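Local coordinates for protein beta-galactosidase/beta-glucuronidase (Faecalibacterium prausnitzii L2-6, PDB 6MVF) that binds flavin mononucleotide and probably hydrolyses beta-glucuronides as a member of glycoside hydrolase family 2, at residues A[32-37]-A[73-78]; A[88-93]-A[120-125]; A[102-107]-A[132-137]. All coordinates share one frame; numbering follows the deposited sequence.

Contact 1 of 3, residues A[32-37]-A[73-78]; sequences EGWTLR and YSRTFK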
ATOM      1  N   GLU A  32      18.532   8.350 -10.438  1.00 39.31           N
ATOM      2  CA  GLU A  32      18.375   7.709 -11.734  1.00 42.69           C
ATOM      3  C   GLU A  32      19.173   8.423 -12.819  1.00 39.78           C
ATOM      4  O   GLU A  32      19.526   9.596 -12.694  1.00 37.39           O
ATOM      5  CB  GLU A  32      16.901   7.665 -12.126  1.00 35.85           C
ATOM      6  CG  GLU A  32      16.102   6.677 -11.317  1.00 44.61           C
ATOM      7  CD  GLU A  32      14.669   7.116 -11.138  1.00 72.14           C
ATOM      8  OE1 GLU A  32      14.385   8.328 -11.329  1.00 69.73           O
ATOM      9  OE2 GLU A  32      13.826   6.247 -10.805  1.00 84.66           O
ATOM     10  N   GLY A  33      19.460   7.688 -13.891  1.00 40.15           N
ATOM     11  CA  GLY A  33      19.919   8.301 -15.127  1.00 41.28           C
ATOM     12  C   GLY A  33      21.386   8.665 -15.213  1.00 42.41           C
ATOM     13  O   GLY A  33      21.737   9.679 -15.831  1.00 43.01           O
ATOM     14  N   TRP A  34      22.262   7.856 -14.638  1.00 41.58           N
ATOM     15  CA  TRP A  34      23.675   8.179 -14.571  1.00 39.14           C
ATOM     16  C   TRP A  34      24.450   7.332 -15.566  1.00 41.36           C
ATOM     17  O   TRP A  34      24.120   6.165 -15.810  1.00 40.75           O
ATOM     18  CB  TRP A  34      24.248   7.948 -13.160  1.00 33.62           C
ATOM     19  CG  TRP A  34      23.659   8.817 -12.100  1.00 38.21           C
ATOM     20  CD1 TRP A  34      22.495   8.602 -11.411  1.00 36.57           C
ATOM     21  CD2 TRP A  34      24.204  10.042 -11.592  1.00 31.99           C
ATOM     22  NE1 TRP A  34      22.289   9.614 -10.508  1.00 36.99           N
ATOM     23  CE2 TRP A  34      23.324  10.509 -10.595  1.00 29.49           C
ATOM     24  CE3 TRP A  34      25.357  10.780 -11.872  1.00 29.98           C
ATOM     25  CZ2 TRP A  34      23.560  11.683  -9.882  1.00 30.89           C
ATOM     26  CZ3 TRP A  34      25.589  11.951 -11.165  1.00 29.67           C
ATOM     27  CH2 TRP A  34      24.696  12.390 -10.182  1.00 33.58           C
ATOM     28  N   THR A  35      25.496   7.926 -16.123  1.00 37.43           N
ATOM     29  CA  THR A  35      26.520   7.186 -16.835  1.00 39.24           C
ATOM     30  C   THR A  35      27.797   7.218 -16.019  1.00 37.04           C
ATOM     31  O   THR A  35      28.217   8.288 -15.562  1.00 36.40           O
ATOM     32  CB  THR A  35      26.757   7.775 -18.220  1.00 37.17           C
ATOM     33  OG1 THR A  35      25.503   7.854 -18.883  1.00 33.53           O
ATOM     34  CG2 THR A  35      27.679   6.875 -19.025  1.00 36.69           C
ATOM     35  N   LEU A  36      28.387   6.046 -15.816  1.00 37.91           N
ATOM     36  CA  LEU A  36      29.671   5.908 -15.143  1.00 39.89           C
ATOM     37  C   LEU A  36      30.746   5.647 -16.187  1.00 42.64           C
ATOM     38  O   LEU A  36      30.691   4.633 -16.890  1.00 46.22           O
ATOM     39  CB  LEU A  36      29.636   4.766 -14.133  1.00 34.64           C
ATOM     40  CG  LEU A  36      30.951   4.511 -13.413  1.00 34.59           C
ATOM     41  CD1 LEU A  36      31.381   5.762 -12.681  1.00 36.79           C
ATOM     42  CD2 LEU A  36      30.794   3.369 -12.456  1.00 29.50           C
ATOM     43  N   ARG A  37      31.706   6.560 -16.295  1.00 41.97           N
ATOM     44  CA  ARG A  37      32.887   6.371 -17.128  1.00 40.87           C
ATOM     45  C   ARG A  37      34.118   6.204 -16.247  1.00 44.41           C
ATOM     46  O   ARG A  37      34.135   6.607 -15.077  1.00 42.63           O
ATOM     47  CB  ARG A  37      33.101   7.544 -18.094  1.00 29.17           C
ATOM     48  CG  ARG A  37      31.995   7.726 -19.094  1.00 36.27           C
ATOM     49  CD  ARG A  37      32.209   8.975 -19.910  1.00 41.85           C
ATOM     50  NE  ARG A  37      31.169   9.127 -20.916  1.00 41.30           N
ATOM     51  CZ  ARG A  37      30.133   9.944 -20.797  1.00 38.35           C
ATOM     52  NH1 ARG A  37      30.010  10.686 -19.712  1.00 45.43           N
ATOM     53  NH2 ARG A  37      29.218  10.017 -21.755  1.00 39.43           N
ATOM     54  N   TYR A  73      30.818   9.898 -12.558  1.00 34.41           N
ATOM     55  CA  TYR A  73      29.377   9.788 -12.739  1.00 38.85           C
ATOM     56  C   TYR A  73      28.883  11.090 -13.348  1.00 32.87           C
ATOM     57  O   TYR A  73      29.378  12.167 -13.005  1.00 34.43           O
ATOM     58  CB  TYR A  73      28.637   9.545 -11.403  1.00 35.82           C
ATOM     59  CG  TYR A  73      28.950   8.250 -10.635  1.00 34.33           C
ATOM     60  CD1 TYR A  73      30.035   8.166  -9.760  1.00 27.12           C
ATOM     61  CD2 TYR A  73      28.124   7.139 -10.754  1.00 32.16           C
ATOM     62  CE1 TYR A  73      30.302   7.007  -9.048  1.00 28.61           C
ATOM     63  CE2 TYR A  73      28.380   5.975 -10.051  1.00 39.63           C
ATOM     64  CZ  TYR A  73      29.475   5.908  -9.197  1.00 40.35           C
ATOM     65  OH  TYR A  73      29.711   4.728  -8.502  1.00 30.49           O
ATOM     66  N   SER A  74      27.896  10.999 -14.235  1.00 33.81           N
ATOM     67  CA  SER A  74      27.295  12.216 -14.760  1.00 35.21           C
ATOM     68  C   SER A  74      25.862  11.939 -15.177  1.00 32.14           C
ATOM     69  O   SER A  74      25.527  10.828 -15.601  1.00 35.22           O
ATOM     70  CB  SER A  74      28.086  12.791 -15.944  1.00 35.47           C
ATOM     71  OG  SER A  74      27.908  11.989 -17.089  1.00 37.82           O
ATOM     72  N   ARG A  75      25.023  12.966 -15.044  1.00 35.63           N
ATOM     73  CA  ARG A  75      23.623  12.909 -15.445  1.00 33.32           C
ATOM     74  C   ARG A  75      23.133  14.326 -15.690  1.00 36.28           C
ATOM     75  O   ARG A  75      23.828  15.303 -15.407  1.00 38.13           O
ATOM     76  CB  ARG A  75      22.755  12.219 -14.390  1.00 35.88           C
ATOM     77  CG  ARG A  75      22.464  13.067 -13.169  1.00 30.46           C
ATOM     78  CD  ARG A  75      21.263  12.506 -12.431  1.00 37.17           C
ATOM     79  NE  ARG A  75      20.039  13.181 -12.845  1.00 42.46           N
ATOM     80  CZ  ARG A  75      18.814  12.806 -12.500  1.00 38.05           C
ATOM     81  NH1 ARG A  75      18.619  11.747 -11.737  1.00 37.03           N
ATOM     82  NH2 ARG A  75      17.778  13.498 -12.925  1.00 32.04           N
ATOM     83  N   THR A  76      21.907  14.427 -16.205  1.00 45.00           N
ATOM     84  CA  THR A  76      21.255  15.699 -16.485  1.00 37.32           C
ATOM     85  C   THR A  76      20.140  15.956 -15.474  1.00 35.76           C
ATOM     86  O   THR A  76      19.558  15.018 -14.927  1.00 38.74           O
ATOM     87  CB  THR A  76      20.731  15.695 -17.921  1.00 39.57           C
ATOM     88  OG1 THR A  76      21.861  15.720 -18.794  1.00 40.60           O
ATOM     89  CG2 THR A  76      19.836  16.904 -18.221  1.00 43.06           C
ATOM     90  N   PHE A  77      19.884  17.231 -15.173  1.00 38.31           N
ATOM     91  CA  PHE A  77      18.797  17.581 -14.264  1.00 38.78           C
ATOM     92  C   PHE A  77      18.200  18.925 -14.665  1.00 39.13           C
ATOM     93  O   PHE A  77      18.865  19.758 -15.288  1.00 41.30           O
ATOM     94  CB  PHE A  77      19.246  17.592 -12.785  1.00 34.74           C
ATOM     95  CG  PHE A  77      20.211  18.701 -12.416  1.00 35.65           C
ATOM     96  CD1 PHE A  77      21.579  18.546 -12.577  1.00 34.51           C
ATOM     97  CD2 PHE A  77      19.752  19.879 -11.849  1.00 38.74           C
ATOM     98  CE1 PHE A  77      22.464  19.560 -12.201  1.00 32.68           C
ATOM     99  CE2 PHE A  77      20.647  20.896 -11.477  1.00 38.07           C
ATOM    100  CZ  PHE A  77      21.992  20.728 -11.648  1.00 26.88           C
ATOM    101  N   LYS A  78      16.924  19.109 -14.330  1.00 31.74           N
ATOM    102  CA  LYS A  78      16.253  20.376 -14.565  1.00 38.97           C
ATOM    103  C   LYS A  78      16.425  21.256 -13.343  1.00 39.04           C
ATOM    104  O   LYS A  78      16.410  20.768 -12.211  1.00 36.03           O
ATOM    105  CB  LYS A  78      14.765  20.181 -14.866  1.00 33.39           C
ATOM    106  CG  LYS A  78      14.503  19.329 -16.088  1.00 49.31           C
ATOM    107  CD  LYS A  78      13.542  20.013 -17.061  1.00 65.49           C
ATOM    108  CE  LYS A  78      13.930  19.764 -18.525  1.00 56.29           C
ATOM    109  NZ  LYS A  78      14.166  18.313 -18.806  1.00 54.75           N
TER
HETATM  110  O   HOH W   1      16.224  10.380 -10.163  1.00 35.02           O
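Trp34 and Arg75 face each other across neighbouring antiparallel strands, 34-37 and 70-78, of the jelly-roll sugar-binding domain of family 2 glycoside hydrolases. Thr35 and Ser74 are the hydrogen-bonded pair: Thr35 N donates to Ser74 O (2.9 Å) and Ser74 N to Thr35 O (3.0 Å). The aliphatic part of Arg75 lies over one face of the indole. Arg75 CG is 3.5 Å from the centroid of the Trp34 six-membered ring, a CH-pi contact. Arg75 CG sits between its own backbone N and carbonyl carbon (chi1 75°), which brings the chain over that ring. A bend at chi3 then takes the guanidinium to its own strand. NE and NH2 of Arg75 grip Thr76 O side-on, so the group is held against turning. At its edge, NH1 donates to a water shared with Glu32 N and OE1. The Trp34 side chain crosses that of Tyr73 at about a right angle, with Trp34 CE3 3.5 Å from Tyr73 CB. Trp34 NE1 bonds Leu30 O. Replacing Trp34 by alanine would probably rob the Arg75 methylenes of their flat support and Leu30 O of its indole donor. Tyr73, whose OH bonds His52, takes Leu36 on a ring face: Leu36 CD1 stands 3.8 Å from the Tyr73 ring centroid, 1° off the normal.

Contact 2 of 3, residues A[88-93]-A[120-125]; sequences RVYVEV and RADITD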
ATOM      1  N   ARG A  88      17.237  29.085  -4.155  1.00 31.05           N
ATOM      2  CA  ARG A  88      18.576  28.528  -4.096  1.00 32.98           C
ATOM      3  C   ARG A  88      18.509  27.040  -4.401  1.00 35.89           C
ATOM      4  O   ARG A  88      17.491  26.381  -4.163  1.00 34.86           O
ATOM      5  CB  ARG A  88      19.213  28.789  -2.726  1.00 32.84           C
ATOM      6  CG  ARG A  88      19.069  30.247  -2.310  1.00 33.53           C
ATOM      7  CD  ARG A  88      20.213  30.742  -1.459  1.00 39.10           C
ATOM      8  NE  ARG A  88      21.513  30.615  -2.117  1.00 40.56           N
ATOM      9  CZ  ARG A  88      21.924  31.392  -3.113  1.00 34.69           C
ATOM     10  NH1 ARG A  88      21.130  32.337  -3.587  1.00 34.49           N
ATOM     11  NH2 ARG A  88      23.128  31.220  -3.629  1.00 27.85           N
ATOM     12  N   VAL A  89      19.596  26.528  -4.974  1.00 36.01           N
ATOM     13  CA  VAL A  89      19.692  25.139  -5.393  1.00 33.57           C
ATOM     14  C   VAL A  89      20.932  24.537  -4.761  1.00 35.92           C
ATOM     15  O   VAL A  89      22.011  25.138  -4.806  1.00 39.72           O
ATOM     16  CB  VAL A  89      19.752  25.008  -6.924  1.00 39.73           C
ATOM     17  CG1 VAL A  89      19.779  23.524  -7.333  1.00 24.20           C
ATOM     18  CG2 VAL A  89      18.583  25.785  -7.564  1.00 31.65           C
ATOM     19  N   TYR A  90      20.777  23.363  -4.162  1.00 35.09           N
ATOM     20  CA  TYR A  90      21.867  22.658  -3.510  1.00 35.33           C
ATOM     21  C   TYR A  90      21.913  21.235  -4.041  1.00 32.48           C
ATOM     22  O   TYR A  90      20.867  20.619  -4.261  1.00 34.69           O
ATOM     23  CB  TYR A  90      21.683  22.639  -1.982  1.00 32.68           C
ATOM     24  CG  TYR A  90      22.119  23.892  -1.243  1.00 33.17           C
ATOM     25  CD1 TYR A  90      21.314  25.037  -1.204  1.00 31.91           C
ATOM     26  CD2 TYR A  90      23.319  23.915  -0.543  1.00 30.62           C
ATOM     27  CE1 TYR A  90      21.729  26.185  -0.506  1.00 33.46           C
ATOM     28  CE2 TYR A  90      23.728  25.045   0.166  1.00 33.28           C
ATOM     29  CZ  TYR A  90      22.943  26.171   0.183  1.00 35.00           C
ATOM     30  OH  TYR A  90      23.390  27.274   0.885  1.00 33.75           O
ATOM     31  N   VAL A  91      23.116  20.712  -4.257  1.00 32.81           N
ATOM     32  CA  VAL A  91      23.290  19.282  -4.497  1.00 35.24           C
ATOM     33  C   VAL A  91      23.765  18.656  -3.197  1.00 31.65           C
ATOM     34  O   VAL A  91      24.616  19.217  -2.499  1.00 33.04           O
ATOM     35  CB  VAL A  91      24.256  18.974  -5.664  1.00 26.83           C
ATOM     36  CG1 VAL A  91      25.602  19.607  -5.453  1.00 33.60           C
ATOM     37  CG2 VAL A  91      24.422  17.493  -5.806  1.00 26.48           C
ATOM     38  N   GLU A  92      23.172  17.517  -2.843  1.00 32.36           N
ATOM     39  CA  GLU A  92      23.486  16.804  -1.612  1.00 32.07           C
ATOM     40  C   GLU A  92      23.933  15.392  -1.973  1.00 33.35           C
ATOM     41  O   GLU A  92      23.142  14.600  -2.492  1.00 29.15           O
ATOM     42  CB  GLU A  92      22.275  16.794  -0.688  1.00 30.62           C
ATOM     43  CG  GLU A  92      22.367  15.848   0.480  1.00 32.92           C
ATOM     44  CD  GLU A  92      21.149  15.941   1.389  1.00 43.57           C
ATOM     45  OE1 GLU A  92      21.159  16.805   2.312  1.00 39.58           O
ATOM     46  OE2 GLU A  92      20.179  15.160   1.175  1.00 43.86           O
ATOM     47  N   VAL A  93      25.209  15.089  -1.717  1.00 34.48           N
ATOM     48  CA  VAL A  93      25.772  13.748  -1.868  1.00 33.53           C
ATOM     49  C   VAL A  93      25.751  13.079  -0.500  1.00 35.63           C
ATOM     50  O   VAL A  93      26.295  13.624   0.470  1.00 37.71           O
ATOM     51  CB  VAL A  93      27.205  13.798  -2.425  1.00 32.87           C
ATOM     52  CG1 VAL A  93      27.796  12.388  -2.517  1.00 30.41           C
ATOM     53  CG2 VAL A  93      27.241  14.509  -3.785  1.00 28.98           C
ATOM     54  N   ARG A 120      27.356  18.833   1.000  1.00 28.53           N
ATOM     55  CA  ARG A 120      26.463  19.610   0.143  1.00 37.37           C
ATOM     56  C   ARG A 120      27.221  20.742  -0.533  1.00 37.56           C
ATOM     57  O   ARG A 120      28.337  21.101  -0.137  1.00 38.34           O
ATOM     58  CB  ARG A 120      25.277  20.197   0.919  1.00 31.54           C
ATOM     59  CG  ARG A 120      24.539  19.193   1.739  1.00 28.87           C
ATOM     60  CD  ARG A 120      23.214  19.735   2.209  1.00 32.89           C
ATOM     61  NE  ARG A 120      22.607  18.837   3.187  1.00 32.77           N
ATOM     62  CZ  ARG A 120      22.699  18.989   4.505  1.00 32.14           C
ATOM     63  NH1 ARG A 120      23.365  20.026   5.028  1.00 27.30           N
ATOM     64  NH2 ARG A 120      22.113  18.102   5.296  1.00 28.46           N
ATOM     65  N   ALA A 121      26.576  21.319  -1.549  1.00 33.18           N
ATOM     66  CA  ALA A 121      27.152  22.412  -2.324  1.00 34.93           C
ATOM     67  C   ALA A 121      26.044  23.304  -2.875  1.00 37.42           C
ATOM     68  O   ALA A 121      25.086  22.805  -3.478  1.00 36.90           O
ATOM     69  CB  ALA A 121      28.018  21.873  -3.468  1.00 31.92           C
ATOM     70  N   ASP A 122      26.170  24.616  -2.654  1.00 32.69           N
ATOM     71  CA  ASP A 122      25.251  25.611  -3.209  1.00 30.32           C
ATOM     72  C   ASP A 122      25.581  25.796  -4.695  1.00 33.05           C
ATOM     73  O   ASP A 122      26.534  26.477  -5.056  1.00 31.51           O
ATOM     74  CB  ASP A 122      25.367  26.910  -2.415  1.00 29.68           C
ATOM     75  CG  ASP A 122      24.403  28.006  -2.886  1.00 37.09           C
ATOM     76  OD1 ASP A 122      23.674  27.811  -3.883  1.00 33.32           O
ATOM     77  OD2 ASP A 122      24.377  29.085  -2.236  1.00 36.72           O
ATOM     78  N   ILE A 123      24.797  25.189  -5.575  1.00 35.43           N
ATOM     79  CA  ILE A 123      25.056  25.276  -7.004  1.00 34.45           C
ATOM     80  C   ILE A 123      24.112  26.262  -7.686  1.00 34.72           C
ATOM     81  O   ILE A 123      23.931  26.190  -8.897  1.00 32.96           O
ATOM     82  CB  ILE A 123      24.989  23.901  -7.680  1.00 36.22           C
ATOM     83  CG1 ILE A 123      23.567  23.354  -7.615  1.00 33.93           C
ATOM     84  CG2 ILE A 123      25.947  22.943  -7.005  1.00 33.31           C
ATOM     85  CD1 ILE A 123      23.281  22.309  -8.646  1.00 28.92           C
ATOM     86  N   THR A 124      23.519  27.186  -6.921  1.00 38.65           N
ATOM     87  CA  THR A 124      22.536  28.133  -7.448  1.00 42.65           C
ATOM     88  C   THR A 124      23.057  28.840  -8.695  1.00 45.57           C
ATOM     89  O   THR A 124      22.439  28.787  -9.769  1.00 43.11           O
ATOM     90  CB  THR A 124      22.180  29.174  -6.371  1.00 39.65           C
ATOM     91  OG1 THR A 124      21.691  28.520  -5.196  1.00 36.09           O
ATOM     92  CG2 THR A 124      21.125  30.159  -6.887  1.00 29.30           C
ATOM     93  N   ASP A 125      24.206  29.509  -8.553  1.00 39.90           N
ATOM     94  CA  ASP A 125      24.808  30.334  -9.591  1.00 42.02           C
ATOM     95  C   ASP A 125      25.447  29.530 -10.727  1.00 45.02           C
ATOM     96  O   ASP A 125      25.783  30.119 -11.757  1.00 49.06           O
ATOM     97  CB  ASP A 125      25.840  31.268  -8.951  1.00 42.25           C
ATOM     98  CG  ASP A 125      25.217  32.205  -7.900  1.00 56.47           C
ATOM     99  OD1 ASP A 125      24.107  32.753  -8.146  1.00 46.31           O
ATOM    100  OD2 ASP A 125      25.832  32.376  -6.819  1.00 55.66           O
TER
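Asp122 stacks its carboxylate on the Tyr90 ring, the two planes 19° apart, while Arg88 holds one of its oxygens. NE and NH2 of Arg88 both reach Asp122 OD2 side-on, NH2 at 2.8 Å from OD2. This oxygen lies in the guanidinium plane, and that plane stands steeply to the carboxylate (83°). Asp122 OD1 accepts from Thr124 N (3.1 Å), an Asx turn just after the paired residues. The turn presents Thr124 OG1 to Val89 N (2.9 Å), a side-chain acceptor for a strand amide. Val91 and Ala121 form the regular hydrogen-bonded pair further along. At the other end Glu92 and Arg120 lie side by side in a salt bridge. Arg120 NE meets the anti lone pair of Glu92 OE1 at 2.6 Å, almost straight. Arg120 also donates to Leu175 O and Gly180 O, and its side chain is about 7 Å from the bound FMN at nearest atoms. Tyr90 OH bonds Asp176. On the opposite face Val91 CG1 touches Ile123 CG2 (3.7 Å). Strand 88-93 has strand 163-168 as its other neighbour, and the Val91, Ala121 and Ile123 face packs on strands 99-104 and 107-113 of the second sheet.

Contact 3 of 3, residues A[102-107]-A[132-137]; sequences VKVNGT and NELTIE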
ATOM      1  N   VAL A 102      32.598  17.702  -7.340  1.00 35.17           N
ATOM      2  CA  VAL A 102      31.296  17.928  -7.963  1.00 34.94           C
ATOM      3  C   VAL A 102      31.420  19.089  -8.943  1.00 38.86           C
ATOM      4  O   VAL A 102      31.906  20.168  -8.584  1.00 39.84           O
ATOM      5  CB  VAL A 102      30.197  18.196  -6.913  1.00 35.72           C
ATOM      6  CG1 VAL A 102      28.824  18.353  -7.588  1.00 36.64           C
ATOM      7  CG2 VAL A 102      30.139  17.071  -5.892  1.00 31.26           C
ATOM      8  N   LYS A 103      30.977  18.874 -10.179  1.00 40.16           N
ATOM      9  CA  LYS A 103      30.929  19.923 -11.193  1.00 39.24           C
ATOM     10  C   LYS A 103      29.509  20.074 -11.713  1.00 38.96           C
ATOM     11  O   LYS A 103      28.840  19.077 -12.013  1.00 39.94           O
ATOM     12  CB  LYS A 103      31.861  19.625 -12.371  1.00 37.09           C
ATOM     13  CG  LYS A 103      33.324  19.889 -12.130  1.00 36.57           C
ATOM     14  CD  LYS A 103      34.127  19.292 -13.275  1.00 46.20           C
ATOM     15  CE  LYS A 103      35.620  19.372 -13.023  1.00 50.36           C
ATOM     16  NZ  LYS A 103      36.307  18.115 -13.425  1.00 43.20           N
ATOM     17  N   VAL A 104      29.057  21.318 -11.834  1.00 37.54           N
ATOM     18  CA  VAL A 104      27.800  21.635 -12.498  1.00 38.52           C
ATOM     19  C   VAL A 104      28.128  22.433 -13.754  1.00 44.42           C
ATOM     20  O   VAL A 104      28.799  23.472 -13.682  1.00 40.79           O
ATOM     21  CB  VAL A 104      26.843  22.402 -11.578  1.00 35.70           C
ATOM     22  CG1 VAL A 104      25.579  22.780 -12.335  1.00 34.95           C
ATOM     23  CG2 VAL A 104      26.508  21.556 -10.368  1.00 34.09           C
ATOM     24  N   ASN A 105      27.668  21.935 -14.910  1.00 43.95           N
ATOM     25  CA  ASN A 105      27.894  22.590 -16.196  1.00 39.42           C
ATOM     26  C   ASN A 105      29.360  22.995 -16.368  1.00 40.53           C
ATOM     27  O   ASN A 105      29.678  24.106 -16.788  1.00 41.13           O
ATOM     28  CB  ASN A 105      26.978  23.805 -16.352  1.00 38.65           C
ATOM     29  CG  ASN A 105      25.501  23.449 -16.350  1.00 43.02           C
ATOM     30  OD1 ASN A 105      25.072  22.432 -16.921  1.00 42.70           O
ATOM     31  ND2 ASN A 105      24.706  24.303 -15.712  1.00 39.96           N
ATOM     32  N   GLY A 106      30.271  22.106 -15.986  1.00 41.09           N
ATOM     33  CA  GLY A 106      31.684  22.317 -16.208  1.00 49.10           C
ATOM     34  C   GLY A 106      32.460  22.872 -15.028  1.00 48.72           C
ATOM     35  O   GLY A 106      33.644  22.548 -14.882  1.00 53.44           O
ATOM     36  N   THR A 107      31.828  23.684 -14.181  1.00 44.01           N
ATOM     37  CA  THR A 107      32.524  24.386 -13.102  1.00 43.00           C
ATOM     38  C   THR A 107      32.496  23.590 -11.796  1.00 45.60           C
ATOM     39  O   THR A 107      31.459  23.028 -11.425  1.00 45.09           O
ATOM     40  CB  THR A 107      31.874  25.754 -12.887  1.00 45.17           C
ATOM     41  OG1 THR A 107      31.971  26.521 -14.095  1.00 48.42           O
ATOM     42  CG2 THR A 107      32.531  26.502 -11.742  1.00 42.01           C
ATOM     43  N   ASN A 132      20.558  20.925 -17.046  1.00 42.36           N
ATOM     44  CA  ASN A 132      21.908  21.193 -16.573  1.00 46.12           C
ATOM     45  C   ASN A 132      22.656  19.867 -16.557  1.00 40.34           C
ATOM     46  O   ASN A 132      22.046  18.801 -16.636  1.00 41.98           O
ATOM     47  CB  ASN A 132      21.913  21.844 -15.171  1.00 36.45           C
ATOM     48  CG  ASN A 132      21.252  23.211 -15.153  1.00 41.19           C
ATOM     49  OD1 ASN A 132      21.915  24.240 -14.983  1.00 42.46           O
ATOM     50  ND2 ASN A 132      19.934  23.232 -15.330  1.00 44.73           N
ATOM     51  N   GLU A 133      23.983  19.922 -16.466  1.00 42.59           N
ATOM     52  CA  GLU A 133      24.793  18.712 -16.338  1.00 47.36           C
ATOM     53  C   GLU A 133      25.476  18.656 -14.974  1.00 42.18           C
ATOM     54  O   GLU A 133      26.095  19.631 -14.534  1.00 42.03           O
ATOM     55  CB  GLU A 133      25.828  18.612 -17.459  1.00 45.61           C
ATOM     56  CG  GLU A 133      25.401  17.648 -18.581  1.00 53.09           C
ATOM     57  CD  GLU A 133      25.681  16.164 -18.262  1.00 58.20           C
ATOM     58  OE1 GLU A 133      26.744  15.852 -17.666  1.00 48.86           O
ATOM     59  OE2 GLU A 133      24.838  15.302 -18.621  1.00 60.17           O
ATOM     60  N   LEU A 134      25.349  17.511 -14.312  1.00 42.03           N
ATOM     61  CA  LEU A 134      25.947  17.250 -13.010  1.00 40.77           C
ATOM     62  C   LEU A 134      27.029  16.186 -13.163  1.00 42.85           C
ATOM     63  O   LEU A 134      26.763  15.099 -13.699  1.00 33.48           O
ATOM     64  CB  LEU A 134      24.874  16.793 -12.015  1.00 35.63           C
ATOM     65  CG  LEU A 134      25.240  16.343 -10.602  1.00 40.02           C
ATOM     66  CD1 LEU A 134      25.963  17.448  -9.906  1.00 34.80           C
ATOM     67  CD2 LEU A 134      23.984  15.946  -9.813  1.00 35.60           C
ATOM     68  N   THR A 135      28.242  16.504 -12.693  1.00 39.14           N
ATOM     69  CA  THR A 135      29.414  15.637 -12.831  1.00 39.23           C
ATOM     70  C   THR A 135      30.043  15.431 -11.459  1.00 35.36           C
ATOM     71  O   THR A 135      30.387  16.408 -10.786  1.00 34.60           O
ATOM     72  CB  THR A 135      30.435  16.249 -13.804  1.00 39.96           C
ATOM     73  OG1 THR A 135      29.813  16.455 -15.081  1.00 48.00           O
ATOM     74  CG2 THR A 135      31.634  15.338 -13.991  1.00 33.06           C
ATOM     75  N   ILE A 136      30.187  14.173 -11.039  1.00 32.60           N
ATOM     76  CA  ILE A 136      30.820  13.837  -9.761  1.00 35.25           C
ATOM     77  C   ILE A 136      31.979  12.879 -10.030  1.00 39.03           C
ATOM     78  O   ILE A 136      31.769  11.704 -10.362  1.00 30.80           O
ATOM     79  CB  ILE A 136      29.835  13.224  -8.759  1.00 35.94           C
ATOM     80  CG1 ILE A 136      28.606  14.119  -8.589  1.00 38.09           C
ATOM     81  CG2 ILE A 136      30.532  13.005  -7.408  1.00 35.17           C
ATOM     82  CD1 ILE A 136      27.377  13.404  -8.010  1.00 32.83           C
ATOM     83  N   GLU A 137      33.202  13.381  -9.882  1.00 43.81           N
ATOM     84  CA  GLU A 137      34.390  12.542  -9.921  1.00 39.62           C
ATOM     85  C   GLU A 137      34.595  11.927  -8.551  1.00 39.13           C
ATOM     86  O   GLU A 137      34.643  12.647  -7.553  1.00 35.87           O
ATOM     87  CB  GLU A 137      35.620  13.360 -10.311  1.00 45.42           C
ATOM     88  CG  GLU A 137      35.767  13.615 -11.798  1.00 58.49           C
ATOM     89  CD  GLU A 137      37.064  14.345 -12.156  1.00 67.67           C
ATOM     90  OE1 GLU A 137      36.990  15.277 -12.998  1.00 59.10           O
ATOM     91  OE2 GLU A 137      38.139  13.978 -11.602  1.00 61.50           O
TER
HETATM   92  O   HOH W   2      29.256  19.308 -15.439  1.00 35.56           O
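Val102 and Val104 meet Leu134 and Ile136 on the buried face of strands 99-104 and 131-139, an antiparallel pair in the jelly-roll sandwich. The packing is close here. Leu134 CD1 lies 3.8 Å from Val102 CG1 and also reaches Val104 CG2. Leu134 CG stands anti to its backbone N (chi1 175°), which carries CD1 towards the valines. Trp34 and Phe77 pack on Leu134 as well. The face with Lys103, Thr135 and Glu137 is looser and partly exposed. Lys103 CB touches Thr135 CB. Beyond that the long chain meets the other strand at its end, where Lys103 NZ makes a salt bridge to Glu137 OE1 (3.0 Å), its hydrogen bond weak. A water accepts from Gly106 N, donates weakly to Glu133 O and bonds Thr135 OG1. Between the strands, Lys103 and Thr135 form the hydrogen-bonded pair. A type I' turn from Val104 to Thr107 follows. Asn105 binds the other strand three ways. Its N donates to Glu133 O (2.8 Å), its OD1 accepts from Glu133 N (2.8 Å), and its ND2 donates to Asn132 OD1 (2.9 Å), with the two amide planes 31° apart. ND2 also bonds Leu126 O, and Asn132 ND2 bonds Arg128 O. These bonds probably fix the rotation of both amides, and the turn beyond Val104 is joined to strand 131-139 mainly by polar bonds.

Contacts 1 and 3 belong to the same six-stranded sheet, in which strands 70-78 and 131-139 are neighbours. Arg75 O and Phe77 O probably bond Leu134 N and Asn132 N there. Contact 2 lies in the facing four-stranded sheet. Ile123 packs on Phe77 of contact 1 and Val104 of contact 3, so apolar side chains of all three meet in the core of the sandwich. Their polar parts differ. Contact 1 uses an arginine chain on an indole, one strand in from the sheet's 46-48 edge. Contact 2 has salt bridges on the face away from the six-stranded sheet, the side nearer the FMN. Contact 3 relies on asparagine amides at a turn and a lysine-glutamate salt bridge on its partly exposed face.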